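Local atomic coordinates of magnesium transporter, putative (Shewanella oneidensis MR-1, PDB entry 3KXR), a protein that probably moves magnesium or other cations across the membrane as a member of the SLC41A family, this chain being a soluble piece with a pair of CBS domains. Residues 111-114 with 115-118; 132-135 with 136-139. All coordinates share one frame; numbering follows the deposited sequence.

Contact 1 (111-114 with 115-118); sequences KHEP and HEPL
Glu-113 and Glu-116 close a type I beta turn, with Pro-114 and His-115 at its two corners. The backbone N of Glu-116 donates to Glu-113 O at 3.2 Å, from above the carbonyl plane. A second bond runs the opposite way. Glu-116 sends its side chain back alongside Glu-113 O, extended beyond CG (chi2 -172°), and Glu-116 OE2 accepts from Glu-113 N at 2.9 Å. The N-H points almost straight at OE2, at 165°, but reaches it on the anti side and out of the carboxylate plane. Glu-113 is thus gripped through both its backbone N and its O by one residue. The turn lies at the surface, in the loop that leads from helix 106-109 of the first CBS domain toward the second. Backbone bonds from Pro-114 to Ala-74 and from Glu-116 to Val-73 fasten it to the start of helix 73-82. The carboxylate of Glu-116 also meets His-112. Glu-116 OE2 lies in the ring plane at the edge, 3.6 Å from His-112 CD2, and the two flat groups stand nearly perpendicular. With an alanine at position 116, Glu-113 N is likely to lose this acceptor, and the edge of the His-112 ring its carboxylate neighbour. His-115 NE2 also comes within 3.4 Å of Glu-113 CB, with the ring set obliquely.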
loop_
_atom_site.group_PDB
_atom_site.type_symbol
_atom_site.label_atom_id
_atom_site.label_comp_id
_atom_site.label_asym_id
_atom_site.label_seq_id
_atom_site.Cartn_x
_atom_site.Cartn_y
_atom_site.Cartn_z
ATOM N N LYS A 111 16.567 -7.240 -35.647
ATOM C CA LYS A 111 16.763 -7.582 -37.059
ATOM C C LYS A 111 15.493 -7.951 -37.788
ATOM O O LYS A 111 15.551 -8.211 -38.970
ATOM C CB LYS A 111 17.768 -8.747 -37.216
ATOM C CG LYS A 111 19.168 -8.398 -36.719
ATOM C CD LYS A 111 20.232 -9.418 -37.108
ATOM C CE LYS A 111 21.571 -8.708 -37.339
ATOM N NZ LYS A 111 22.676 -9.673 -37.562
ATOM N N HIS A 112 14.353 -7.987 -37.114
ATOM C CA HIS A 112 13.118 -8.365 -37.781
ATOM C C HIS A 112 12.244 -7.160 -38.055
ATOM O O HIS A 112 12.552 -6.049 -37.646
ATOM C CB HIS A 112 12.386 -9.430 -36.968
ATOM C CG HIS A 112 12.991 -10.790 -37.103
ATOM N ND1 HIS A 112 13.935 -11.278 -36.224
ATOM C CD2 HIS A 112 12.816 -11.751 -38.040
ATOM C CE1 HIS A 112 14.302 -12.488 -36.601
ATOM N NE2 HIS A 112 13.644 -12.794 -37.705
ATOM N N GLU A 113 11.170 -7.377 -38.798
ATOM C CA GLU A 113 10.270 -6.299 -39.145
ATOM C C GLU A 113 9.314 -6.071 -37.992
ATOM O O GLU A 113 8.910 -7.022 -37.341
ATOM C CB GLU A 113 9.536 -6.629 -40.450
ATOM C CG GLU A 113 10.481 -6.788 -41.683
ATOM C CD GLU A 113 11.325 -5.511 -41.936
ATOM O OE1 GLU A 113 10.728 -4.394 -42.049
ATOM O OE2 GLU A 113 12.587 -5.624 -41.981
ATOM N N PRO A 114 8.953 -4.814 -37.718
ATOM C CA PRO A 114 8.155 -4.528 -36.521
ATOM C C PRO A 114 6.767 -5.118 -36.507
ATOM O O PRO A 114 6.178 -5.250 -35.454
ATOM C CB PRO A 114 8.022 -3.006 -36.530
ATOM C CG PRO A 114 9.144 -2.519 -37.387
ATOM C CD PRO A 114 9.281 -3.582 -38.454
ATOM N N HIS A 115 6.218 -5.415 -37.661
ATOM C CA HIS A 115 4.872 -5.958 -37.738
ATOM C C HIS A 115 4.805 -7.465 -37.395
ATOM O O HIS A 115 3.708 -8.009 -37.289
ATOM C CB HIS A 115 4.291 -5.726 -39.140
ATOM C CG HIS A 115 5.072 -6.396 -40.231
ATOM N ND1 HIS A 115 4.958 -7.743 -40.510
ATOM C CD2 HIS A 115 6.023 -5.917 -41.071
ATOM C CE1 HIS A 115 5.791 -8.063 -41.486
ATOM N NE2 HIS A 115 6.448 -6.975 -41.843
ATOM N N GLU A 116 5.959 -8.125 -37.250
ATOM C CA GLU A 116 6.026 -9.585 -37.085
ATOM C C GLU A 116 5.650 -10.044 -35.689
ATOM O O GLU A 116 6.145 -9.503 -34.707
ATOM C CB GLU A 116 7.425 -10.116 -37.375
ATOM C CG GLU A 116 7.890 -9.876 -38.810
ATOM C CD GLU A 116 9.212 -10.586 -39.168
ATOM O OE1 GLU A 116 9.275 -11.819 -38.996
ATOM O OE2 GLU A 116 10.151 -9.900 -39.665
ATOM N N PRO A 117 4.783 -11.059 -35.587
ATOM C CA PRO A 117 4.445 -11.547 -34.261
ATOM C C PRO A 117 5.633 -12.228 -33.561
ATOM O O PRO A 117 6.394 -12.995 -34.166
ATOM C CB PRO A 117 3.326 -12.534 -34.519
ATOM C CG PRO A 117 2.838 -12.204 -35.915
ATOM C CD PRO A 117 4.044 -11.769 -36.634
ATOM N N LEU A 118 5.787 -11.914 -32.288
ATOM C CA LEU A 118 6.858 -12.476 -31.521
ATOM C C LEU A 118 6.711 -13.981 -31.435
ATOM O O LEU A 118 7.714 -14.710 -31.418
ATOM C CB LEU A 118 6.843 -11.870 -30.122
ATOM C CG LEU A 118 7.161 -10.391 -30.132
ATOM C CD1 LEU A 118 6.973 -9.826 -28.739
ATOM C CD2 LEU A 118 8.591 -10.224 -30.704
#

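Contact 2 (132-135 with 136-139); sequences NTTL and LDAA
Thr-134 is the N-cap of the helix that holds Asp-137, and the polar side-chain contacts centre on its hydroxyl. In the capping bond Asp-137 N donates to Thr-134 OG1 at 3.2 Å, with an N-H angle of 153°. The hydroxyl sits between the backbone N and the carbonyl carbon of its own residue (chi1 64°). This torsion turns OG1 toward the first turn of the helix, where it takes up a backbone N-H that has no carbonyl one turn earlier within the helix. The carboxylate of Asp-137 lies against the same oxygen, with Asp-137 OD2 3.2 Å from Thr-134 OG1, but the angle is too poor for a hydrogen bond. Backbone bonds then take over. Ala-138 N donates to Thr-134 O at 2.9 Å, and Ala-139 N donates to Leu-135 O at the same length, 2.9 Å. They open helix 135-143, which follows the short strand 129-130 in the second CBS domain. The van der Waals contacts are few. The methyl of Thr-133 is the branch that touches the helix, with Thr-133 CG2 3.6 Å from Asp-137 CB, carbon to carbon, and 3.7 Å from Ala-138 N. Its hydroxyl is engaged elsewhere, with Thr-130 O. Ala-138 CB packs 3.3 Å from Leu-135 O, against the backbone of the first turn. Outside the two segments, Leu-135 touches Leu-171 and Ala-139 touches Ala-168 and Val-172, all on helix 165-176. Ala-138 also touches Ile-56, and Thr-133 shares a backbone hydrogen bond with it.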
loop_
_atom_site.group_PDB
_atom_site.type_symbol
_atom_site.label_atom_id
_atom_site.label_comp_id
_atom_site.label_asym_id
_atom_site.label_seq_id
_atom_site.Cartn_x
_atom_site.Cartn_y
_atom_site.Cartn_z
ATOM N N ASN A 132 11.642 -25.541 -8.763
ATOM C CA ASN A 132 12.212 -26.522 -7.839
ATOM C C ASN A 132 13.655 -26.889 -8.165
ATOM O O ASN A 132 14.240 -27.651 -7.441
ATOM C CB ASN A 132 11.345 -27.784 -7.792
ATOM C CG ASN A 132 11.370 -28.546 -9.086
ATOM O OD1 ASN A 132 11.837 -28.058 -10.100
ATOM N ND2 ASN A 132 10.877 -29.745 -9.057
ATOM N N THR A 133 14.242 -26.358 -9.238
ATOM C CA THR A 133 15.670 -26.620 -9.515
ATOM C C THR A 133 16.528 -26.182 -8.319
ATOM O O THR A 133 16.207 -25.170 -7.658
ATOM C CB THR A 133 16.114 -25.868 -10.763
ATOM O OG1 THR A 133 15.276 -26.268 -11.849
ATOM C CG2 THR A 133 17.572 -26.132 -11.091
ATOM N N THR A 134 17.585 -26.948 -8.018
ATOM C CA THR A 134 18.457 -26.620 -6.883
ATOM C C THR A 134 19.232 -25.367 -7.204
ATOM O O THR A 134 19.435 -25.037 -8.380
ATOM C CB THR A 134 19.480 -27.726 -6.523
ATOM O OG1 THR A 134 20.378 -27.910 -7.613
ATOM C CG2 THR A 134 18.815 -29.051 -6.185
ATOM N N LEU A 135 19.706 -24.692 -6.168
ATOM C CA LEU A 135 20.356 -23.411 -6.363
ATOM C C LEU A 135 21.595 -23.536 -7.220
ATOM O O LEU A 135 21.825 -22.735 -8.122
ATOM C CB LEU A 135 20.717 -22.769 -5.035
ATOM C CG LEU A 135 19.601 -22.596 -4.003
ATOM C CD1 LEU A 135 20.135 -21.765 -2.858
ATOM C CD2 LEU A 135 18.332 -21.978 -4.644
ATOM N N LEU A 136 22.395 -24.547 -6.950
ATOM C CA LEU A 136 23.631 -24.754 -7.698
ATOM C C LEU A 136 23.380 -25.240 -9.129
ATOM O O LEU A 136 24.136 -24.888 -10.019
ATOM C CB LEU A 136 24.540 -25.718 -6.943
ATOM C CG LEU A 136 26.018 -25.848 -7.328
ATOM C CD1 LEU A 136 26.775 -26.568 -6.186
ATOM C CD2 LEU A 136 26.276 -26.623 -8.669
ATOM N N ASP A 137 22.338 -26.029 -9.364
ATOM C CA ASP A 137 21.996 -26.376 -10.731
ATOM C C ASP A 137 21.513 -25.141 -11.481
ATOM O O ASP A 137 21.791 -24.989 -12.653
ATOM C CB ASP A 137 20.934 -27.460 -10.802
ATOM C CG ASP A 137 21.458 -28.826 -10.413
ATOM O OD1 ASP A 137 22.691 -28.989 -10.215
ATOM O OD2 ASP A 137 20.613 -29.747 -10.282
ATOM N N ALA A 138 20.795 -24.254 -10.809
ATOM C CA ALA A 138 20.379 -22.991 -11.414
ATOM C C ALA A 138 21.575 -22.150 -11.787
ATOM O O ALA A 138 21.665 -21.661 -12.902
ATOM C CB ALA A 138 19.513 -22.213 -10.473
ATOM N N ALA A 139 22.485 -21.963 -10.851
ATOM C CA ALA A 139 23.671 -21.150 -11.092
ATOM C C ALA A 139 24.496 -21.724 -12.247
ATOM O O ALA A 139 24.947 -20.982 -13.121
ATOM C CB ALA A 139 24.528 -21.039 -9.798
#

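How the contacts relate
From the N terminus, the chain passes through the helices of the partial MgtE N domain and then enters the first CBS domain. Contact 1 comes after its helix 106-109. It closes a tight turn in the connection to strand 129-130 and holds that loop near helix 73-82. Contact 2 follows that strand and starts helix 135-143 of the second CBS domain, against helix 165-176 and the segment around Ile-56. The two are in series, neither nested nor crossed. Contact 1 and contact 2 do not touch: the centres of the two contacts lie 34 Å apart and their nearest atoms about 24 Å. Each is local, one a turn and the other a helix start.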